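P450 epoxidase (Sorangium cellulosum, PDB 1Q5D) belongs to the cytochrome P450 family of haem-thiolate proteins and holds a haem group and the ligand EPB in its interior. Local coordinates at residues V51-H56 / F327-S332; L295-I300 / A333-T338; T39-W44 / C316-K321. All blocks are in the same frame, centred on the assembly; numbering follows the deposited sequence.

Contact 1 (V51-H56 / F327-S332); sequences VLTRYH and FLLIPS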
loop_
_atom_site.group_PDB
_atom_site.type_symbol
_atom_site.label_atom_id
_atom_site.label_comp_id
_atom_site.label_asym_id
_atom_site.label_seq_id
_atom_site.Cartn_x
_atom_site.Cartn_y
_atom_site.Cartn_z
ATOM N N VAL A 51 13.522 -8.352 13.156
ATOM C CA VAL A 51 12.208 -8.705 12.602
ATOM C C VAL A 51 11.298 -9.166 13.737
ATOM O O VAL A 51 11.631 -10.117 14.466
ATOM C CB VAL A 51 12.316 -9.833 11.561
ATOM C CG1 VAL A 51 10.937 -10.289 11.085
ATOM C CG2 VAL A 51 13.154 -9.384 10.353
ATOM N N LEU A 52 10.157 -8.502 13.896
ATOM C CA LEU A 52 9.177 -8.900 14.910
ATOM C C LEU A 52 8.053 -9.715 14.284
ATOM O O LEU A 52 7.424 -9.279 13.301
ATOM C CB LEU A 52 8.630 -7.670 15.637
ATOM C CG LEU A 52 9.641 -6.960 16.538
ATOM C CD1 LEU A 52 9.188 -5.550 16.864
ATOM C CD2 LEU A 52 9.857 -7.769 17.816
ATOM N N THR A 53 7.784 -10.886 14.867
ATOM C CA THR A 53 6.878 -11.862 14.277
ATOM C C THR A 53 5.475 -11.959 14.884
ATOM O O THR A 53 4.619 -12.592 14.294
ATOM C CB THR A 53 7.487 -13.262 14.362
ATOM O OG1 THR A 53 7.800 -13.553 15.738
ATOM C CG2 THR A 53 8.839 -13.325 13.639
ATOM N N ARG A 54 5.249 -11.390 16.064
ATOM C CA ARG A 54 3.983 -11.631 16.754
ATOM C C ARG A 54 3.094 -10.385 16.879
ATOM O O ARG A 54 3.582 -9.272 17.040
ATOM C CB ARG A 54 4.241 -12.262 18.127
ATOM C CG ARG A 54 4.875 -13.651 18.022
ATOM C CD ARG A 54 5.477 -14.190 19.330
ATOM N NE ARG A 54 6.202 -15.436 19.088
ATOM C CZ ARG A 54 6.860 -16.114 20.022
ATOM N NH1 ARG A 54 6.897 -15.658 21.274
ATOM N NH2 ARG A 54 7.489 -17.238 19.698
ATOM N N TYR A 55 1.785 -10.586 16.784
ATOM C CA TYR A 55 0.854 -9.455 16.811
ATOM C C TYR A 55 1.133 -8.429 17.911
ATOM O O TYR A 55 1.299 -7.240 17.637
ATOM C CB TYR A 55 -0.597 -9.932 16.907
ATOM C CG TYR A 55 -1.573 -8.785 16.803
ATOM C CD1 TYR A 55 -2.179 -8.476 15.584
ATOM C CD2 TYR A 55 -1.881 -7.992 17.919
ATOM C CE1 TYR A 55 -3.079 -7.420 15.479
ATOM C CE2 TYR A 55 -2.781 -6.927 17.820
ATOM C CZ TYR A 55 -3.380 -6.654 16.601
ATOM O OH TYR A 55 -4.267 -5.598 16.481
ATOM N N HIS A 56 1.199 -8.871 19.162
ATOM C CA HIS A 56 1.267 -7.906 20.265
ATOM C C HIS A 56 2.534 -7.073 20.263
ATOM O O HIS A 56 2.505 -5.890 20.613
ATOM C CB HIS A 56 1.030 -8.576 21.617
ATOM C CG HIS A 56 -0.418 -8.848 21.888
ATOM N ND1 HIS A 56 -0.965 -10.113 21.830
ATOM C CD2 HIS A 56 -1.442 -8.007 22.171
ATOM C CE1 HIS A 56 -2.259 -10.043 22.086
ATOM N NE2 HIS A 56 -2.575 -8.777 22.295
ATOM N N PHE A 327 11.963 -4.445 11.381
ATOM C CA PHE A 327 10.856 -4.810 10.513
ATOM C C PHE A 327 9.705 -5.420 11.304
ATOM O O PHE A 327 9.899 -6.335 12.104
ATOM C CB PHE A 327 11.314 -5.820 9.465
ATOM C CG PHE A 327 11.487 -5.243 8.085
ATOM C CD1 PHE A 327 12.764 -5.054 7.555
ATOM C CD2 PHE A 327 10.382 -4.927 7.298
ATOM C CE1 PHE A 327 12.929 -4.540 6.259
ATOM C CE2 PHE A 327 10.541 -4.415 6.008
ATOM C CZ PHE A 327 11.822 -4.225 5.490
ATOM N N LEU A 328 8.511 -4.898 11.074
ATOM C CA LEU A 328 7.287 -5.431 11.651
ATOM C C LEU A 328 6.756 -6.415 10.641
ATOM O O LEU A 328 6.356 -6.002 9.561
ATOM C CB LEU A 328 6.283 -4.284 11.834
ATOM C CG LEU A 328 6.482 -3.401 13.064
ATOM C CD1 LEU A 328 7.936 -3.076 13.355
ATOM C CD2 LEU A 328 5.655 -2.120 13.004
ATOM N N LEU A 329 6.789 -7.713 10.958
ATOM C CA LEU A 329 6.387 -8.754 10.001
ATOM C C LEU A 329 4.868 -8.884 9.901
ATOM O O LEU A 329 4.276 -9.792 10.481
ATOM C CB LEU A 329 7.035 -10.113 10.336
ATOM C CG LEU A 329 6.977 -11.233 9.295
ATOM C CD1 LEU A 329 7.540 -10.806 7.909
ATOM C CD2 LEU A 329 7.695 -12.518 9.793
ATOM N N ILE A 330 4.253 -7.994 9.117
ATOM C CA ILE A 330 2.796 -7.869 9.073
ATOM C C ILE A 330 2.009 -9.118 8.713
ATOM O O ILE A 330 1.046 -9.431 9.398
ATOM C CB ILE A 330 2.355 -6.680 8.168
ATOM C CG1 ILE A 330 2.968 -5.357 8.640
ATOM C CG2 ILE A 330 0.842 -6.608 8.068
ATOM C CD1 ILE A 330 2.685 -4.984 10.060
ATOM N N PRO A 331 2.365 -9.823 7.639
ATOM C CA PRO A 331 1.617 -11.023 7.257
ATOM C C PRO A 331 1.685 -12.095 8.337
ATOM O O PRO A 331 0.793 -12.926 8.405
ATOM C CB PRO A 331 2.333 -11.511 5.990
ATOM C CG PRO A 331 3.096 -10.355 5.531
ATOM C CD PRO A 331 3.475 -9.539 6.712
ATOM N N SER A 332 2.723 -12.050 9.161
ATOM C CA SER A 332 2.875 -12.994 10.261
ATOM C C SER A 332 2.005 -12.606 11.456
ATOM O O SER A 332 1.233 -13.415 11.971
ATOM C CB SER A 332 4.330 -13.056 10.718
ATOM O OG SER A 332 4.450 -13.949 11.834
#
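Val51 and Leu52 lie beside Phe327 and Leu328 as a parallel pair in the mixed beta-sheet of the P450 fold, near the points where each chain leads on into a helix. Leu52 N donates to Phe327 O at 2.8 Å; the CA of Val51 adds a CA-H...O contact to the same oxygen at 3.3 Å. One step on, the N of Leu329 returns a bond of 2.9 Å to Leu52 O. Val51 and Phe327 share one face of the sheet. There CG2 of Val51 meets CB of Phe327 at 4.1 Å, while the ring turns away and touches EPB. The other methyl, CG1, set anti to the backbone N (chi1 175°), packs obliquely on Leu329 CB at 4.0 Å. Beyond these backbone bonds Ser332 takes over: its OG, itself anti to N (chi1 178°), meets Thr53 O in the carbonyl plane on a lone pair, at 2.8 Å. Arg36 NH1 of helix 29-38 also bonds this hydroxyl. The carbonyls of Phe327, Leu52 and Thr53 thus each find a donor in a buried contact, and a serine side chain continues the pairing after the second chain has turned into its helix.

Contact 2 (L295-I300 / A333-T338); sequences LRFDNI and ALRDGT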
loop_
_atom_site.group_PDB
_atom_site.type_symbol
_atom_site.label_atom_id
_atom_site.label_comp_id
_atom_site.label_asym_id
_atom_site.label_seq_id
_atom_site.Cartn_x
_atom_site.Cartn_y
_atom_site.Cartn_z
ATOM N N LEU A 295 -6.935 -8.561 3.483
ATOM C CA LEU A 295 -5.657 -8.032 3.961
ATOM C C LEU A 295 -5.217 -8.628 5.279
ATOM O O LEU A 295 -4.024 -8.650 5.584
ATOM C CB LEU A 295 -5.687 -6.509 4.081
ATOM C CG LEU A 295 -5.795 -5.758 2.751
ATOM C CD1 LEU A 295 -5.824 -4.278 2.971
ATOM C CD2 LEU A 295 -4.652 -6.132 1.797
ATOM N N ARG A 296 -6.180 -9.102 6.063
ATOM C CA ARG A 296 -5.877 -9.761 7.329
ATOM C C ARG A 296 -5.352 -11.184 7.049
ATOM O O ARG A 296 -4.305 -11.599 7.573
ATOM C CB ARG A 296 -7.153 -9.774 8.210
ATOM C CG ARG A 296 -6.922 -10.068 9.699
ATOM C CD ARG A 296 -6.561 -11.546 10.013
ATOM N NE ARG A 296 -7.412 -12.540 9.350
ATOM C CZ ARG A 296 -7.147 -13.854 9.321
ATOM N NH1 ARG A 296 -6.048 -14.321 9.892
ATOM N NH2 ARG A 296 -7.971 -14.706 8.725
ATOM N N PHE A 297 -6.074 -11.921 6.210
ATOM C CA PHE A 297 -5.787 -13.327 5.958
ATOM C C PHE A 297 -4.588 -13.479 5.021
ATOM O O PHE A 297 -3.745 -14.372 5.211
ATOM C CB PHE A 297 -6.999 -14.003 5.311
ATOM C CG PHE A 297 -6.715 -15.379 4.755
ATOM C CD1 PHE A 297 -6.423 -16.436 5.600
ATOM C CD2 PHE A 297 -6.782 -15.622 3.391
ATOM C CE1 PHE A 297 -6.167 -17.701 5.100
ATOM C CE2 PHE A 297 -6.534 -16.888 2.884
ATOM C CZ PHE A 297 -6.231 -17.932 3.734
ATOM N N ASP A 298 -4.511 -12.598 4.031
ATOM C CA ASP A 298 -3.502 -12.734 2.975
ATOM C C ASP A 298 -2.849 -11.402 2.676
ATOM O O ASP A 298 -2.986 -10.863 1.572
ATOM C CB ASP A 298 -4.171 -13.287 1.722
ATOM C CG ASP A 298 -3.200 -13.998 0.797
ATOM O OD1 ASP A 298 -2.017 -14.212 1.154
ATOM O OD2 ASP A 298 -3.573 -14.380 -0.324
ATOM N N ASN A 299 -2.150 -10.864 3.665
ATOM C CA ASN A 299 -1.634 -9.523 3.566
ATOM C C ASN A 299 -0.692 -9.392 2.381
ATOM O O ASN A 299 0.154 -10.279 2.147
ATOM C CB ASN A 299 -0.888 -9.141 4.837
ATOM C CG ASN A 299 -0.542 -7.679 4.866
ATOM O OD1 ASN A 299 0.615 -7.289 4.622
ATOM N ND2 ASN A 299 -1.551 -6.839 5.157
ATOM N N ILE A 300 -0.840 -8.289 1.652
ATOM C CA ILE A 300 -0.073 -8.042 0.426
ATOM C C ILE A 300 1.398 -7.689 0.636
ATOM O O ILE A 300 2.180 -7.658 -0.343
ATOM C CB ILE A 300 -0.713 -6.886 -0.397
ATOM C CG1 ILE A 300 -0.667 -5.582 0.412
ATOM C CG2 ILE A 300 -2.108 -7.278 -0.909
ATOM C CD1 ILE A 300 -1.010 -4.284 -0.370
ATOM N N ALA A 333 2.148 -11.368 11.893
ATOM C CA ALA A 333 1.357 -10.857 13.003
ATOM C C ALA A 333 -0.136 -11.076 12.722
ATOM O O ALA A 333 -0.917 -11.322 13.640
ATOM C CB ALA A 333 1.669 -9.361 13.218
ATOM N N LEU A 334 -0.526 -11.020 11.450
ATOM C CA LEU A 334 -1.938 -11.104 11.104
ATOM C C LEU A 334 -2.402 -12.541 11.025
ATOM O O LEU A 334 -3.589 -12.792 10.821
ATOM C CB LEU A 334 -2.250 -10.328 9.811
ATOM C CG LEU A 334 -1.992 -8.820 9.935
ATOM C CD1 LEU A 334 -2.537 -8.022 8.758
ATOM C CD2 LEU A 334 -2.538 -8.258 11.255
ATOM N N ARG A 335 -1.476 -13.488 11.213
ATOM C CA ARG A 335 -1.849 -14.890 11.365
ATOM C C ARG A 335 -1.664 -15.384 12.802
ATOM O O ARG A 335 -1.635 -16.577 13.055
ATOM C CB ARG A 335 -1.062 -15.793 10.400
ATOM C CG ARG A 335 -1.455 -15.649 8.939
ATOM C CD ARG A 335 -2.836 -16.163 8.611
ATOM N NE ARG A 335 -3.071 -16.210 7.171
ATOM C CZ ARG A 335 -2.845 -17.254 6.393
ATOM N NH1 ARG A 335 -2.385 -18.386 6.907
ATOM N NH2 ARG A 335 -3.095 -17.176 5.093
ATOM N N ASP A 336 -1.540 -14.453 13.737
ATOM C CA ASP A 336 -1.285 -14.788 15.121
ATOM C C ASP A 336 -2.555 -15.347 15.772
ATOM O O ASP A 336 -3.550 -14.643 15.903
ATOM C CB ASP A 336 -0.791 -13.536 15.842
ATOM C CG ASP A 336 -0.163 -13.842 17.178
ATOM O OD1 ASP A 336 -0.608 -14.790 17.849
ATOM O OD2 ASP A 336 0.765 -13.170 17.642
ATOM N N GLY A 337 -2.514 -16.622 16.166
ATOM C CA GLY A 337 -3.677 -17.311 16.706
ATOM C C GLY A 337 -4.117 -16.871 18.087
ATOM O O GLY A 337 -5.216 -17.206 18.539
ATOM N N THR A 338 -3.279 -16.122 18.779
ATOM C CA THR A 338 -3.708 -15.575 20.055
ATOM C C THR A 338 -4.605 -14.360 19.850
ATOM O O THR A 338 -5.175 -13.841 20.801
ATOM C CB THR A 338 -2.518 -15.229 20.964
ATOM O OG1 THR A 338 -1.762 -14.155 20.392
ATOM C CG2 THR A 338 -1.532 -16.387 21.025
#
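The guanidinium of Arg335 lies nearly flat over one face of the Phe297 ring, the two planes only 7° apart, with NH2 3.1 Å from CE1 and offset toward the rim. The same group turns its side edge to the backbone of that residue: NE and NH2 both donate to Phe297 O, at 2.8 and 2.9 Å. NE arrives in the carbonyl plane on a lone pair, whereas NH2 is tilted 31° from it; two bonds to one oxygen, together with the stack, would restrain the group's rotation. Arg296 runs across Arg335 at about a right angle. Bends at chi2 and chi3 fold its chain back and bring NH1, edge-on, to Leu334 O at 3.0 Å. Beside these bonds Leu334 points toward the helix end, its CB 3.3 Å from Arg296 O and its CD1 3.6 Å from Leu295 O. Each arginine forms a salt bridge, Arg296 with Glu293 and Arg335 with Asp344, which probably offsets their mutual repulsion. Glu293 and Arg296 fit the ExxR motif of the P450 K helix, here helix 287-297. The bonds to Phe297 O and Leu334 O tie its C-terminal end to the turn after helix 330-333, and Phe29 of helix 29-38 makes a cation-pi contact with Arg335.

Contact 3 (T39-W44 / C316-K321); sequences TPIFYW and CGASIK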
loop_
_atom_site.group_PDB
_atom_site.type_symbol
_atom_site.label_atom_id
_atom_site.label_comp_id
_atom_site.label_asym_id
_atom_site.label_seq_id
_atom_site.Cartn_x
_atom_site.Cartn_y
_atom_site.Cartn_z
ATOM N N THR A 39 10.178 -17.858 17.721
ATOM C CA THR A 39 10.741 -16.654 18.334
ATOM C C THR A 39 9.901 -15.402 18.039
ATOM O O THR A 39 9.246 -15.317 16.988
ATOM C CB THR A 39 12.197 -16.450 17.852
ATOM O OG1 THR A 39 12.765 -15.335 18.536
ATOM C CG2 THR A 39 12.235 -16.020 16.374
ATOM N N PRO A 40 9.887 -14.458 18.978
ATOM C CA PRO A 40 9.211 -13.170 18.779
ATOM C C PRO A 40 10.063 -12.193 17.972
ATOM O O PRO A 40 9.525 -11.212 17.450
ATOM C CB PRO A 40 9.087 -12.633 20.198
ATOM C CG PRO A 40 10.348 -13.161 20.875
ATOM C CD PRO A 40 10.483 -14.560 20.326
ATOM N N ILE A 41 11.366 -12.454 17.886
ATOM C CA ILE A 41 12.289 -11.533 17.219
ATOM C C ILE A 41 13.532 -12.265 16.707
ATOM O O ILE A 41 14.035 -13.200 17.339
ATOM C CB ILE A 41 12.691 -10.373 18.164
ATOM C CG1 ILE A 41 13.361 -9.227 17.387
ATOM C CG2 ILE A 41 13.599 -10.883 19.298
ATOM C CD1 ILE A 41 13.603 -7.981 18.210
ATOM N N PHE A 42 14.019 -11.846 15.547
ATOM C CA PHE A 42 15.271 -12.367 15.035
ATOM C C PHE A 42 15.954 -11.313 14.193
ATOM O O PHE A 42 15.302 -10.362 13.727
ATOM C CB PHE A 42 15.041 -13.651 14.242
ATOM C CG PHE A 42 14.277 -13.463 12.954
ATOM C CD1 PHE A 42 14.945 -13.131 11.774
ATOM C CD2 PHE A 42 12.902 -13.661 12.912
ATOM C CE1 PHE A 42 14.253 -12.983 10.586
ATOM C CE2 PHE A 42 12.201 -13.513 11.718
ATOM C CZ PHE A 42 12.888 -13.169 10.549
ATOM N N TYR A 43 17.268 -11.462 14.013
ATOM C CA TYR A 43 17.998 -10.546 13.151
ATOM C C TYR A 43 18.059 -11.107 11.733
ATOM O O TYR A 43 18.440 -12.266 11.513
ATOM C CB TYR A 43 19.414 -10.270 13.673
ATOM C CG TYR A 43 20.035 -9.054 13.038
ATOM C CD1 TYR A 43 19.829 -7.795 13.574
ATOM C CD2 TYR A 43 20.811 -9.161 11.883
ATOM C CE1 TYR A 43 20.380 -6.672 12.993
ATOM C CE2 TYR A 43 21.371 -8.040 11.291
ATOM C CZ TYR A 43 21.151 -6.798 11.856
ATOM O OH TYR A 43 21.689 -5.667 11.291
ATOM N N TRP A 44 17.675 -10.274 10.773
ATOM C CA TRP A 44 17.630 -10.665 9.374
ATOM C C TRP A 44 18.911 -10.177 8.718
ATOM O O TRP A 44 19.069 -8.988 8.487
ATOM C CB TRP A 44 16.425 -10.014 8.683
ATOM C CG TRP A 44 16.298 -10.331 7.213
ATOM C CD1 TRP A 44 16.853 -11.389 6.533
ATOM C CD2 TRP A 44 15.556 -9.587 6.246
ATOM N NE1 TRP A 44 16.509 -11.335 5.200
ATOM C CE2 TRP A 44 15.704 -10.241 5.001
ATOM C CE3 TRP A 44 14.762 -8.432 6.306
ATOM C CZ2 TRP A 44 15.107 -9.771 3.835
ATOM C CZ3 TRP A 44 14.181 -7.964 5.150
ATOM C CH2 TRP A 44 14.338 -8.644 3.930
ATOM N N CYS A 316 11.931 -8.077 23.655
ATOM C CA CYS A 316 11.618 -9.476 23.367
ATOM C C CYS A 316 12.854 -10.375 23.519
ATOM O O CYS A 316 12.954 -11.421 22.880
ATOM C CB CYS A 316 11.021 -9.620 21.961
ATOM S SG CYS A 316 9.371 -8.889 21.734
ATOM N N GLY A 317 13.793 -9.951 24.360
ATOM C CA GLY A 317 14.986 -10.734 24.638
ATOM C C GLY A 317 16.152 -10.399 23.724
ATOM O O GLY A 317 17.145 -11.129 23.679
ATOM N N ALA A 318 16.037 -9.294 22.992
ATOM C CA ALA A 318 17.112 -8.857 22.111
ATOM C C ALA A 318 17.690 -7.523 22.557
ATOM O O ALA A 318 16.970 -6.654 23.055
ATOM C CB ALA A 318 16.624 -8.766 20.672
ATOM N N SER A 319 18.993 -7.365 22.361
ATOM C CA SER A 319 19.668 -6.120 22.689
ATOM C C SER A 319 19.766 -5.252 21.448
ATOM O O SER A 319 20.712 -5.374 20.662
ATOM C CB SER A 319 21.062 -6.403 23.247
ATOM O OG SER A 319 20.966 -7.201 24.415
ATOM N N ILE A 320 18.781 -4.379 21.277
ATOM C CA ILE A 320 18.708 -3.530 20.097
ATOM C C ILE A 320 19.456 -2.229 20.327
ATOM O O ILE A 320 19.241 -1.545 21.327
ATOM C CB ILE A 320 17.226 -3.256 19.724
ATOM C CG1 ILE A 320 16.482 -4.580 19.539
ATOM C CG2 ILE A 320 17.142 -2.395 18.471
ATOM C CD1 ILE A 320 14.985 -4.442 19.320
ATOM N N LYS A 321 20.327 -1.878 19.390
ATOM C CA LYS A 321 21.119 -0.667 19.524
ATOM C C LYS A 321 20.496 0.541 18.820
ATOM O O LYS A 321 19.699 0.399 17.889
ATOM C CB LYS A 321 22.556 -0.903 19.040
ATOM C CG LYS A 321 23.243 -2.114 19.672
ATOM C CD LYS A 321 23.249 -2.044 21.205
ATOM C CE LYS A 321 24.045 -3.204 21.816
ATOM N NZ LYS A 321 23.550 -3.582 23.175
#
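Pro40 and Cys316 mark the nearest approach of the two backbones, their CA atoms 6.4 Å apart, and from there strand 41-44 and strand 318-320 diverge without pairing. Segment 316-321 opens with a tight reversal: Cys316 and Gly317 both have positive phi, close to the values of a type I' turn, the second position being glycine, as these backbone angles favour. The first side-chain meeting is that of the proline ring with the cysteine, CG of Pro40 lying 3.8 Å from CB of Cys316, while SG stands farther along the ring near its CB. Ile41 then reaches over with both branches. With its CG1 anti to the backbone N (chi1 -166°) and the chain extended, CD1 reaches the Ile320 CD1 methyl at 4.0 Å, and CG2 lies beside the turn, 3.9 Å from Cys316 CB and also 3.9 Å from Ala318 CB. The methyl of Ala318 touches both branches of Ile41, CG2 and CD1. The interaction is apolar, with Ile41 backed by Leu52 and Ala318 by Trp50 of strand 49-52. The contact lays the two-stranded hairpin 313-315/318-320 by its side chains against strand 41-44, an outermost strand of the main P450 beta-sheet.

Overall arrangement
Contact 1 stands between the other two, its centre 10 Å from that of contact 2 and 12 Å from that of contact 3, whereas contacts 2 and 3 lie 21 Å apart and do not touch. It joins contact 2 through a probable hydrogen bond from Tyr55 N to Asp336 OD2 (2.9 Å), and contact 3 through a probable one between Thr53 OG1 and Thr39 O (2.6 Å); strands 41-44 and 49-52 are also neighbours in one sheet. Two contacts reach the bound ligands: the Phe327 side chain of contact 1 is about 4 Å from EPB, and that of Leu295 in contact 2 about 4 Å from the haem. Contact 3 lies farthest from the chain's centre.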